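Side-chain contact in ESAT-6/WXG100 secretion system protein (PDB 7JQE), which is an extracellular fragment of EsaA, a membrane subunit of the bacterial type VIIb secretion system, and probably takes part in toxin export: residues 449-452 with 453-456. Residues are numbered along the deposited sequence; the frame is centred on the assembly and turned at random.
Sequences ANMY and GNLT
Asn454 ND2 gives a short hydrogen bond of 2.7 Å to the backbone O of Asn450, entering in the plane of that carbonyl with an N-H...O angle of 160°. With CG anti to the backbone N (chi1 178°), the Asn454 amide swings back toward the end of the short helix 448-451, and a chi2 near zero turns it so that Asn450 O lies close to its plane. The chain reverses in a type II beta turn from Met451 to Asn454, with Tyr452 and Gly453 at its corners; Gly453 takes the positive phi (55°) that glycine adopts easily. Asn454 N closes this turn on Met451 O at 3.3 Å, a more bent bond whose donor sits well above the carbonyl plane. The Asn450 amide stands almost perpendicular to that of Asn454, and its ND2 turns instead to Ala445 O. Bent at chi2, Met451, modelled as selenomethionine, brings SE to 4.1 Å from both Asn454 ND2 and Thr456 CG2, the branch that also meets CE. Thr456 OG1 hydrogen-bonds to Asn459 OD1 instead. Across the interface Met451 packs on Tyr452 of the second subunit. Two bonds from Asn454 thus hold the turn, the Asn450 carbonyl satisfying an N-H of its buried amide, and the Tyr452 hydroxyl, hydrogen-bonded to Asn446 O of the second subunit, joins the turn to that chain.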
ATOM      1  N   ALA A 449      -1.242   3.098 -11.935  1.00 45.74           N
ATOM      2  CA  ALA A 449      -2.564   3.197 -12.540  1.00 46.42           C
ATOM      3  C   ALA A 449      -2.472   3.398 -14.042  1.00 60.59           C
ATOM      4  O   ALA A 449      -3.374   2.990 -14.782  1.00 66.05           O
ATOM      5  CB  ALA A 449      -3.357   4.340 -11.911  1.00 41.43           C
ATOM      6  N   ASN A 450      -1.396   4.023 -14.510  1.00 59.33           N
ATOM      7  CA  ASN A 450      -1.257   4.341 -15.921  1.00 54.56           C
ATOM      8  C   ASN A 450      -0.388   3.354 -16.683  1.00 48.43           C
ATOM      9  O   ASN A 450      -0.496   3.295 -17.909  1.00 52.41           O
ATOM     10  CB  ASN A 450      -0.679   5.751 -16.088  1.00 55.59           C
ATOM     11  CG  ASN A 450      -0.461   6.118 -17.543  1.00 55.36           C
ATOM     12  OD1 ASN A 450      -1.416   6.284 -18.298  1.00 49.10           O
ATOM     13  ND2 ASN A 450       0.800   6.251 -17.941  1.00 56.41           N
HETATM   14  N   MSE A 451       0.443   2.572 -15.991  0.81 47.92           N
HETATM   15  CA  MSE A 451       1.420   1.687 -16.617  0.81 40.34           C
HETATM   16  C   MSE A 451       1.077   0.197 -16.536  0.81 45.56           C
HETATM   17  O   MSE A 451       1.784  -0.637 -17.104  0.81 46.46           O
HETATM   18  CB  MSE A 451       2.798   1.918 -15.993  0.81 40.50           C
HETATM   19  CG  MSE A 451       3.428   3.248 -16.372  0.81 63.48           C
HETATM   20 SE   MSE A 451       3.798   3.285 -18.293  0.81 74.12          SE
HETATM   21  CE  MSE A 451       4.575   5.067 -18.478  0.81 59.50           C
ATOM     22  N   TYR A 452      -0.002  -0.146 -15.841  1.00 43.98           N
ATOM     23  CA  TYR A 452      -0.417  -1.543 -15.749  1.00 49.55           C
ATOM     24  C   TYR A 452      -0.775  -2.087 -17.130  1.00 50.50           C
ATOM     25  O   TYR A 452      -1.690  -1.587 -17.787  1.00 50.99           O
ATOM     26  CB  TYR A 452      -1.607  -1.665 -14.802  1.00 43.79           C
ATOM     27  CG  TYR A 452      -1.981  -3.083 -14.418  1.00 51.18           C
ATOM     28  CD1 TYR A 452      -2.668  -3.907 -15.304  1.00 50.72           C
ATOM     29  CD2 TYR A 452      -1.670  -3.587 -13.155  1.00 39.34           C
ATOM     30  CE1 TYR A 452      -3.020  -5.200 -14.951  1.00 54.42           C
ATOM     31  CE2 TYR A 452      -2.019  -4.878 -12.793  1.00 39.35           C
ATOM     32  CZ  TYR A 452      -2.696  -5.678 -13.691  1.00 55.28           C
ATOM     33  OH  TYR A 452      -3.042  -6.961 -13.329  1.00 52.56           O
ATOM     34  N   GLY A 453      -0.055  -3.118 -17.563  1.00 52.71           N
ATOM     35  CA  GLY A 453      -0.307  -3.737 -18.862  1.00 53.93           C
ATOM     36  C   GLY A 453      -0.276  -2.757 -20.010  1.00 55.67           C
ATOM     37  O   GLY A 453      -1.042  -2.907 -20.971  1.00 55.96           O
ATOM     38  N   ASN A 454       0.597  -1.755 -19.938  1.00 55.86           N
ATOM     39  CA  ASN A 454       0.615  -0.641 -20.880  1.00 52.72           C
ATOM     40  C   ASN A 454       1.966  -0.588 -21.584  1.00 58.08           C
ATOM     41  O   ASN A 454       2.975  -0.212 -20.975  1.00 63.89           O
ATOM     42  CB  ASN A 454       0.328   0.679 -20.160  1.00 53.76           C
ATOM     43  CG  ASN A 454       0.393   1.879 -21.090  1.00 63.41           C
ATOM     44  OD1 ASN A 454       0.498   1.735 -22.310  1.00 74.78           O
ATOM     45  ND2 ASN A 454       0.320   3.074 -20.514  1.00 47.13           N
ATOM     46  N   LEU A 455       1.991  -0.967 -22.859  1.00 53.19           N
ATOM     47  CA  LEU A 455       3.121  -0.660 -23.724  1.00 49.86           C
ATOM     48  C   LEU A 455       2.872   0.709 -24.341  1.00 49.02           C
ATOM     49  O   LEU A 455       1.848   0.919 -25.000  1.00 50.46           O
ATOM     50  CB  LEU A 455       3.303  -1.719 -24.811  1.00 47.33           C
ATOM     51  CG  LEU A 455       4.416  -1.391 -25.816  1.00 61.94           C
ATOM     52  CD1 LEU A 455       5.763  -1.328 -25.109  1.00 59.54           C
ATOM     53  CD2 LEU A 455       4.449  -2.380 -26.983  1.00 46.14           C
ATOM     54  N   THR A 456       3.783   1.643 -24.101  1.00 44.75           N
ATOM     55  CA  THR A 456       3.650   2.991 -24.630  1.00 45.41           C
ATOM     56  C   THR A 456       4.365   3.099 -25.974  1.00 62.07           C
ATOM     57  O   THR A 456       5.258   2.313 -26.296  1.00 58.15           O
ATOM     58  CB  THR A 456       4.227   4.017 -23.659  1.00 49.85           C
ATOM     59  OG1 THR A 456       5.614   3.729 -23.445  1.00 57.77           O
ATOM     60  CG2 THR A 456       3.483   3.978 -22.307  1.00 54.10           C
TER